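Long-range contact in putative sugar isomerase (Parabacteroides distasonis, PDB 3LMZ), which probably isomerises or epimerises sugars within a xylose isomerase-like TIM barrel, its precise substrate and reaction being unestablished: residues Pro142-Leu154 against Asn170-Arg184. Numbering follows the deposited sequence. Where two conformers were deposited one is given.
Sequences PDATDVWVHTKDL and NGCDPVADLKKYHTR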
ATOM      1  N   PRO A 142      23.610 -14.063  12.793  1.00 14.74           N
ATOM      2  CA  PRO A 142      22.269 -13.789  13.282  1.00 16.16           C
ATOM      3  C   PRO A 142      21.848 -12.344  13.207  1.00 14.83           C
ATOM      4  O   PRO A 142      20.638 -12.062  13.043  1.00 15.33           O
ATOM      5  CB  PRO A 142      22.310 -14.230  14.761  1.00 17.61           C
ATOM      6  CG  PRO A 142      23.730 -14.251  15.126  1.00 17.34           C
ATOM      7  CD  PRO A 142      24.529 -14.497  13.850  1.00 19.01           C
ATOM      8  N   ASP A 143      22.816 -11.419  13.330  1.00 13.35           N
ATOM      9  CA  ASP A 143      22.483 -10.001  13.391  1.00 14.39           C
ATOM     10  C   ASP A 143      23.584  -9.077  12.813  1.00 14.43           C
ATOM     11  O   ASP A 143      24.673  -9.524  12.416  1.00 13.82           O
ATOM     12  CB  ASP A 143      22.066  -9.592  14.819  1.00 15.21           C
ATOM     13  CG  ASP A 143      23.234  -9.628  15.836  1.00 14.09           C
ATOM     14  OD1 ASP A 143      24.415  -9.791  15.448  1.00 15.83           O
ATOM     15  OD2 ASP A 143      22.922  -9.526  17.068  1.00 18.09           O
ATOM     16  N   ALA A 144      23.338  -7.778  12.821  1.00 13.04           N
ATOM     17  CA  ALA A 144      24.229  -6.833  12.177  1.00 12.54           C
ATOM     18  C   ALA A 144      25.567  -6.803  12.932  1.00 13.80           C
ATOM     19  O   ALA A 144      26.625  -6.768  12.299  1.00 13.56           O
ATOM     20  CB  ALA A 144      23.592  -5.465  12.177  1.00 13.52           C
ATOM     21  N   THR A 145      25.538  -6.892  14.269  1.00 14.98           N
ATOM     22  CA  THR A 145      26.775  -6.869  15.056  1.00 13.92           C
ATOM     23  C   THR A 145      27.663  -8.027  14.713  1.00 13.67           C
ATOM     24  O   THR A 145      28.884  -7.877  14.603  1.00 14.54           O
ATOM     25  CB  THR A 145      26.471  -6.901  16.551  1.00 15.14           C
ATOM     26  OG1 THR A 145      25.681  -5.751  16.868  1.00 14.19           O
ATOM     27  CG2 THR A 145      27.795  -6.975  17.390  1.00 14.29           C
ATOM     28  N   ASP A 146      27.063  -9.197  14.493  1.00 13.45           N
ATOM     29  CA  ASP A 146      27.873 -10.366  14.141  1.00 15.07           C
ATOM     30  C   ASP A 146      28.545 -10.198  12.780  1.00 13.75           C
ATOM     31  O   ASP A 146      29.701 -10.575  12.623  1.00 13.90           O
ATOM     32  CB  ASP A 146      27.039 -11.630  14.107  1.00 15.09           C
ATOM     33  CG  ASP A 146      27.894 -12.863  13.927  1.00 19.20           C
ATOM     34  OD1 ASP A 146      28.630 -13.201  14.892  1.00 21.06           O
ATOM     35  OD2 ASP A 146      27.879 -13.477  12.840  1.00 18.07           O
ATOM     36  N   VAL A 147      27.885  -9.583  11.826  1.00 13.64           N
ATOM     37  CA  VAL A 147      28.500  -9.353  10.537  1.00 14.18           C
ATOM     38  C   VAL A 147      29.581  -8.335  10.674  1.00 14.76           C
ATOM     39  O   VAL A 147      30.694  -8.556  10.155  1.00 15.24           O
ATOM     40  CB  VAL A 147      27.505  -8.909   9.456  1.00 16.04           C
ATOM     41  CG1 VAL A 147      28.250  -8.616   8.136  1.00 14.29           C
ATOM     42  CG2 VAL A 147      26.458  -9.974   9.237  1.00 15.13           C
ATOM     43  N   TRP A 148      29.336  -7.293  11.462  1.00 14.54           N
ATOM     44  CA  TRP A 148      30.326  -6.278  11.731  1.00 15.68           C
ATOM     45  C   TRP A 148      31.598  -6.873  12.311  1.00 14.28           C
ATOM     46  O   TRP A 148      32.690  -6.610  11.819  1.00 15.06           O
ATOM     47  CB  TRP A 148      29.776  -5.207  12.656  1.00 15.47           C
ATOM     48  CG  TRP A 148      30.728  -4.073  12.976  1.00 15.72           C
ATOM     49  CD1 TRP A 148      31.477  -3.895  14.130  1.00 17.63           C
ATOM     50  CD2 TRP A 148      31.052  -2.977  12.118  1.00 14.95           C
ATOM     51  NE1 TRP A 148      32.210  -2.723  14.032  1.00 17.21           N
ATOM     52  CE2 TRP A 148      31.967  -2.142  12.813  1.00 19.64           C
ATOM     53  CE3 TRP A 148      30.609  -2.581  10.851  1.00 16.11           C
ATOM     54  CZ2 TRP A 148      32.429  -0.927  12.273  1.00 17.70           C
ATOM     55  CZ3 TRP A 148      31.062  -1.380  10.332  1.00 16.40           C
ATOM     56  CH2 TRP A 148      31.966  -0.578  11.022  1.00 19.21           C
ATOM     57  N   VAL A 149      31.448  -7.660  13.377  0.50 15.47           N
ATOM     58  CA  VAL A 149      32.622  -8.198  14.069  0.50 16.08           C
ATOM     59  C   VAL A 149      33.448  -9.097  13.144  0.50 16.38           C
ATOM     60  O   VAL A 149      34.685  -9.143  13.243  0.50 16.06           O
ATOM     61  CB  VAL A 149      32.214  -8.958  15.390  0.50 16.73           C
ATOM     62  CG1 VAL A 149      31.297  -8.092  16.242  0.50 16.72           C
ATOM     63  CG2 VAL A 149      31.566 -10.293  15.076  0.50 18.29           C
ATOM     64  N   HIS A 150      32.783  -9.803  12.232  1.00 14.90           N
ATOM     65  CA  HIS A 150      33.480 -10.714  11.275  1.00 14.74           C
ATOM     66  C   HIS A 150      34.060 -10.015  10.045  1.00 16.41           C
ATOM     67  O   HIS A 150      34.842 -10.620   9.310  1.00 19.66           O
ATOM     68  CB  HIS A 150      32.546 -11.848  10.862  1.00 16.28           C
ATOM     69  CG  HIS A 150      32.397 -12.891  11.916  1.00 18.17           C
ATOM     70  ND1 HIS A 150      31.433 -12.844  12.898  1.00 18.89           N
ATOM     71  CD2 HIS A 150      33.162 -13.973  12.186  1.00 19.77           C
ATOM     72  CE1 HIS A 150      31.590 -13.877  13.709  1.00 19.99           C
ATOM     73  NE2 HIS A 150      32.616 -14.587  13.284  1.00 20.20           N
ATOM     74  N   THR A 151      33.673  -8.766   9.801  1.00 12.95           N
ATOM     75  CA  THR A 151      34.117  -8.039   8.629  1.00 13.96           C
ATOM     76  C   THR A 151      34.942  -6.741   8.880  1.00 12.82           C
ATOM     77  O   THR A 151      35.586  -6.253   7.938  1.00 13.87           O
ATOM     78  CB  THR A 151      32.969  -7.681   7.700  1.00 15.93           C
ATOM     79  OG1 THR A 151      32.052  -6.799   8.356  1.00 15.28           O
ATOM     80  CG2 THR A 151      32.246  -8.935   7.210  1.00 18.15           C
ATOM     81  N   LYS A 152      34.908  -6.181  10.095  1.00 13.52           N
ATOM     82  CA  LYS A 152      35.443  -4.851  10.322  1.00 14.89           C
ATOM     83  C   LYS A 152      36.960  -4.781  10.048  1.00 13.86           C
ATOM     84  O   LYS A 152      37.480  -3.701   9.706  1.00 16.35           O
ATOM     85  CB  LYS A 152      35.125  -4.403  11.736  1.00 14.96           C
ATOM     86  CG  LYS A 152      35.656  -5.317  12.814  1.00 17.29           C
ATOM     87  CD  LYS A 152      35.465  -4.787  14.260  1.00 22.80           C
ATOM     88  CE  LYS A 152      36.746  -4.104  14.793  1.00 38.62           C
ATOM     89  NZ  LYS A 152      37.944  -5.044  14.948  1.00 38.52           N
ATOM     90  N   ASP A 153      37.658  -5.918  10.170  1.00 13.43           N
ATOM     91  CA  ASP A 153      39.078  -5.929   9.930  1.00 13.31           C
ATOM     92  C   ASP A 153      39.482  -6.396   8.529  1.00 15.19           C
ATOM     93  O   ASP A 153      40.689  -6.480   8.227  1.00 16.96           O
ATOM     94  CB  ASP A 153      39.785  -6.779  10.992  1.00 13.43           C
ATOM     95  CG  ASP A 153      39.833  -6.124  12.348  1.00 20.70           C
ATOM     96  OD1 ASP A 153      39.663  -4.881  12.469  1.00 20.17           O
ATOM     97  OD2 ASP A 153      40.039  -6.891  13.337  1.00 21.45           O
ATOM     98  N   LEU A 154      38.482  -6.747   7.709  1.00 14.19           N
ATOM     99  CA  LEU A 154      38.705  -7.243   6.372  1.00 14.94           C
ATOM    100  C   LEU A 154      38.512  -6.111   5.335  1.00 14.62           C
ATOM    101  O   LEU A 154      38.303  -4.959   5.696  1.00 13.51           O
ATOM    102  CB  LEU A 154      37.785  -8.423   6.067  1.00 15.44           C
ATOM    103  CG  LEU A 154      37.923  -9.611   7.038  1.00 17.44           C
ATOM    104  CD1 LEU A 154      36.985 -10.721   6.599  1.00 21.52           C
ATOM    105  CD2 LEU A 154      39.413 -10.080   7.151  1.00 16.80           C
ATOM    106  N   ASN A 170      16.195 -10.584  16.361  1.00 14.64           N
ATOM    107  CA  ASN A 170      17.291 -10.943  17.227  1.00 16.77           C
ATOM    108  C   ASN A 170      17.391 -10.038  18.473  1.00 14.74           C
ATOM    109  O   ASN A 170      18.353 -10.222  19.273  1.00 15.22           O
ATOM    110  CB  ASN A 170      18.645 -10.962  16.503  1.00 17.42           C
ATOM    111  CG  ASN A 170      19.581 -11.996  17.087  1.00 17.13           C
ATOM    112  OD1 ASN A 170      19.209 -13.165  17.240  1.00 21.96           O
ATOM    113  ND2 ASN A 170      20.791 -11.567  17.438  1.00 19.06           N
ATOM    114  N   GLY A 171      16.449  -9.119  18.679  1.00 16.20           N
ATOM    115  CA  GLY A 171      16.527  -8.176  19.791  1.00 16.72           C
ATOM    116  C   GLY A 171      17.432  -6.950  19.612  1.00 16.94           C
ATOM    117  O   GLY A 171      17.782  -6.261  20.595  1.00 19.78           O
ATOM    118  N   CYS A 172      17.723  -6.617  18.343  1.00 14.42           N
ATOM    119  CA  CYS A 172      18.593  -5.513  17.974  1.00 16.74           C
ATOM    120  C   CYS A 172      17.743  -4.410  17.422  1.00 17.69           C
ATOM    121  O   CYS A 172      16.649  -4.686  16.920  1.00 19.22           O
ATOM    122  CB  CYS A 172      19.637  -5.946  16.961  1.00 14.50           C
ATOM    123  SG  CYS A 172      20.684  -7.318  17.521  1.00 19.82           S
ATOM    124  N   ASP A 173      18.198  -3.170  17.576  1.00 16.41           N
ATOM    125  CA  ASP A 173      17.576  -1.966  17.008  1.00 14.78           C
ATOM    126  C   ASP A 173      18.186  -1.741  15.613  1.00 13.72           C
ATOM    127  O   ASP A 173      19.367  -1.411  15.487  1.00 14.32           O
ATOM    128  CB  ASP A 173      17.891  -0.782  17.929  1.00 15.40           C
ATOM    129  CG  ASP A 173      17.331   0.528  17.440  1.00 19.93           C
ATOM    130  OD1 ASP A 173      16.964   0.689  16.274  1.00 16.58           O
ATOM    131  OD2 ASP A 173      17.222   1.423  18.269  1.00 19.73           O
ATOM    132  N   PRO A 174      17.401  -1.976  14.547  1.00 14.79           N
ATOM    133  CA  PRO A 174      18.054  -1.879  13.221  1.00 14.52           C
ATOM    134  C   PRO A 174      18.458  -0.446  12.852  1.00 14.59           C
ATOM    135  O   PRO A 174      19.341  -0.239  12.038  1.00 15.17           O
ATOM    136  CB  PRO A 174      16.979  -2.385  12.281  1.00 15.83           C
ATOM    137  CG  PRO A 174      15.701  -2.149  12.988  1.00 14.91           C
ATOM    138  CD  PRO A 174      15.973  -2.322  14.449  1.00 14.87           C
ATOM    139  N   VAL A 175      17.762   0.548  13.412  1.00 13.70           N
ATOM    140  CA  VAL A 175      18.104   1.933  13.163  1.00 15.32           C
ATOM    141  C   VAL A 175      19.435   2.275  13.866  1.00 15.00           C
ATOM    142  O   VAL A 175      20.289   2.880  13.250  1.00 13.59           O
ATOM    143  CB  VAL A 175      16.930   2.873  13.615  1.00 14.70           C
ATOM    144  CG1 VAL A 175      17.312   4.330  13.399  1.00 16.90           C
ATOM    145  CG2 VAL A 175      15.595   2.485  12.873  1.00 14.83           C
ATOM    146  N   ALA A 176      19.614   1.840  15.126  1.00 15.10           N
ATOM    147  CA  ALA A 176      20.888   2.077  15.833  1.00 14.98           C
ATOM    148  C   ALA A 176      22.015   1.262  15.196  1.00 12.57           C
ATOM    149  O   ALA A 176      23.165   1.729  15.102  1.00 16.96           O
ATOM    150  CB  ALA A 176      20.780   1.797  17.344  1.00 14.71           C
ATOM    151  N   ASP A 177      21.691   0.057  14.689  1.00 13.90           N
ATOM    152  CA  ASP A 177      22.719  -0.729  13.980  1.00 13.62           C
ATOM    153  C   ASP A 177      23.160  -0.013  12.676  1.00 14.40           C
ATOM    154  O   ASP A 177      24.342   0.035  12.338  1.00 15.17           O
ATOM    155  CB  ASP A 177      22.239  -2.156  13.723  1.00 11.75           C
ATOM    156  CG  ASP A 177      22.267  -3.003  14.969  1.00 14.40           C
ATOM    157  OD1 ASP A 177      22.773  -2.560  16.022  1.00 16.11           O
ATOM    158  OD2 ASP A 177      21.716  -4.105  14.920  1.00 14.71           O
ATOM    159  N   LEU A 178      22.187   0.527  11.942  1.00 13.40           N
ATOM    160  CA  LEU A 178      22.516   1.321  10.741  1.00 13.47           C
ATOM    161  C   LEU A 178      23.444   2.509  11.083  1.00 15.19           C
ATOM    162  O   LEU A 178      24.445   2.746  10.373  1.00 15.81           O
ATOM    163  CB  LEU A 178      21.245   1.779   9.997  1.00 13.80           C
ATOM    164  CG  LEU A 178      21.498   2.710   8.794  1.00 14.81           C
ATOM    165  CD1 LEU A 178      22.303   2.017   7.637  1.00 16.70           C
ATOM    166  CD2 LEU A 178      20.124   3.220   8.298  1.00 16.94           C
ATOM    167  N   LYS A 179      23.147   3.218  12.180  0.50 14.62           N
ATOM    168  CA  LYS A 179      23.996   4.342  12.627  0.50 16.17           C
ATOM    169  C   LYS A 179      25.430   3.849  12.885  0.50 16.80           C
ATOM    170  O   LYS A 179      26.388   4.431  12.387  0.50 17.53           O
ATOM    171  CB  LYS A 179      23.441   5.026  13.873  0.50 16.26           C
ATOM    172  CG  LYS A 179      24.241   6.257  14.319  0.50 17.88           C
ATOM    173  CD  LYS A 179      23.842   6.737  15.725  0.50 20.09           C
ATOM    174  CE  LYS A 179      22.552   7.528  15.718  0.50 27.43           C
ATOM    175  NZ  LYS A 179      22.091   7.877  17.105  0.50 30.81           N
ATOM    176  N   LYS A 180      25.570   2.769  13.654  0.50 14.85           N
ATOM    177  CA  LYS A 180      26.899   2.230  13.971  0.50 15.42           C
ATOM    178  C   LYS A 180      27.659   1.776  12.743  0.50 15.33           C
ATOM    179  O   LYS A 180      28.876   2.060  12.580  0.50 16.35           O
ATOM    180  CB  LYS A 180      26.782   1.057  14.955  0.50 16.01           C
ATOM    181  CG  LYS A 180      26.388   1.480  16.352  0.50 19.81           C
ATOM    182  CD  LYS A 180      26.385   0.311  17.330  0.50 20.81           C
ATOM    183  CE  LYS A 180      25.256  -0.666  17.058  0.50 24.50           C
ATOM    184  NZ  LYS A 180      25.101  -1.679  18.138  0.50 29.91           N
ATOM    185  N   TYR A 181      26.954   1.047  11.891  1.00 13.65           N
ATOM    186  CA  TYR A 181      27.599   0.146  10.906  1.00 13.37           C
ATOM    187  C   TYR A 181      27.502   0.610   9.469  1.00 14.50           C
ATOM    188  O   TYR A 181      27.893  -0.117   8.575  1.00 13.77           O
ATOM    189  CB  TYR A 181      27.033  -1.273  11.032  1.00 13.64           C
ATOM    190  CG  TYR A 181      27.086  -1.860  12.435  1.00 13.12           C
ATOM    191  CD1 TYR A 181      28.210  -1.662  13.242  1.00 14.41           C
ATOM    192  CD2 TYR A 181      26.078  -2.667  12.937  1.00 15.10           C
ATOM    193  CE1 TYR A 181      28.300  -2.213  14.544  1.00 14.22           C
ATOM    194  CE2 TYR A 181      26.146  -3.192  14.240  1.00 15.89           C
ATOM    195  CZ  TYR A 181      27.277  -2.986  15.022  1.00 16.01           C
ATOM    196  OH  TYR A 181      27.375  -3.521  16.290  1.00 17.55           O
ATOM    197  N   HIS A 182      26.918   1.780   9.242  1.00 13.78           N
ATOM    198  CA  HIS A 182      26.675   2.280   7.870  1.00 12.44           C
ATOM    199  C   HIS A 182      27.808   2.183   6.881  1.00 13.79           C
ATOM    200  O   HIS A 182      27.554   1.925   5.697  1.00 14.33           O
ATOM    201  CB  HIS A 182      26.095   3.721   7.874  1.00 15.37           C
ATOM    202  CG  HIS A 182      27.065   4.771   8.267  1.00 13.64           C
ATOM    203  ND1 HIS A 182      27.319   5.111   9.578  1.00 22.62           N
ATOM    204  CD2 HIS A 182      27.882   5.537   7.505  1.00 15.78           C
ATOM    205  CE1 HIS A 182      28.268   6.031   9.606  1.00 22.21           C
ATOM    206  NE2 HIS A 182      28.624   6.303   8.361  1.00 22.47           N
ATOM    207  N   THR A 183      29.052   2.302   7.353  1.00 15.61           N
ATOM    208  CA  THR A 183      30.183   2.211   6.433  1.00 14.84           C
ATOM    209  C   THR A 183      30.317   0.827   5.758  1.00 15.55           C
ATOM    210  O   THR A 183      30.978   0.682   4.699  1.00 16.08           O
ATOM    211  CB  THR A 183      31.500   2.573   7.141  1.00 12.70           C
ATOM    212  OG1 THR A 183      31.679   1.737   8.301  1.00 14.95           O
ATOM    213  CG2 THR A 183      31.461   4.065   7.596  1.00 16.36           C
ATOM    214  N   ARG A 184      29.692  -0.184   6.353  1.00 12.52           N
ATOM    215  CA  ARG A 184      29.634  -1.520   5.762  1.00 14.05           C
ATOM    216  C   ARG A 184      28.200  -2.013   5.505  1.00 14.08           C
ATOM    217  O   ARG A 184      27.993  -3.193   5.524  1.00 15.34           O
ATOM    218  CB  ARG A 184      30.383  -2.508   6.660  1.00 15.15           C
ATOM    219  CG  ARG A 184      31.878  -2.227   6.667  1.00 15.98           C
ATOM    220  CD  ARG A 184      32.599  -3.177   7.574  1.00 13.78           C
ATOM    221  NE  ARG A 184      34.041  -2.952   7.638  1.00 14.23           N
ATOM    222  CZ  ARG A 184      34.953  -3.449   6.794  1.00 14.03           C
ATOM    223  NH1 ARG A 184      34.619  -4.196   5.765  1.00 13.26           N
ATOM    224  NH2 ARG A 184      36.254  -3.195   6.989  1.00 14.75           N
TER
HETATM  225  O   HOH W   1      23.067  -6.241  15.887  1.00 16.59           O
HETATM  226  O   HOH W   2      35.361  -1.119   9.407  1.00 27.68           O
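W148 lies against Y181 where two neighbouring outer helices of the xylose isomerase-like TIM barrel, 144-151 and 174-181, run nearly parallel, with strand 158-163 and the short helix 164-169 between them in the chain. The rings form an offset stack: the five-membered ring of W148 and the Y181 ring have centroids 4.4 Å apart and planes inclined by 26°. W148 CG is anti to the backbone N (chi1 -179°), which carries the indole across to Y181. Its CB, placed by the backbone, sits over the phenol face, 4.0 Å from the ring centroid, as a CH-pi contact. K180 CB lies over the opposite face, toward its rim. At the phenol's far end, Y181 OH and T145 OG1 are hydrogen-bonded at 2.9 Å. One water bridges the helices beside this pair, accepting from T145 N and donating to D177 OD2.

D143 serves two partners: OD1 caps its own helix through D146 N, while OD2 accepts from N170 ND2 at 3.0 Å, from well above the carboxylate plane.

Beyond the stack, R184 extends from CG to NE past the indole, its CD 3.6 Å from W148 CZ3. The guanidinium stands steeply to the indole plane, with T151 O over the centre of one face. NH1 hydrogen-bonds to I158 O, at the start of strand 158-163, and to D155 O just before it, while NH2 donates to L154 O at 3.0 Å, with an N-H...O angle of 155°.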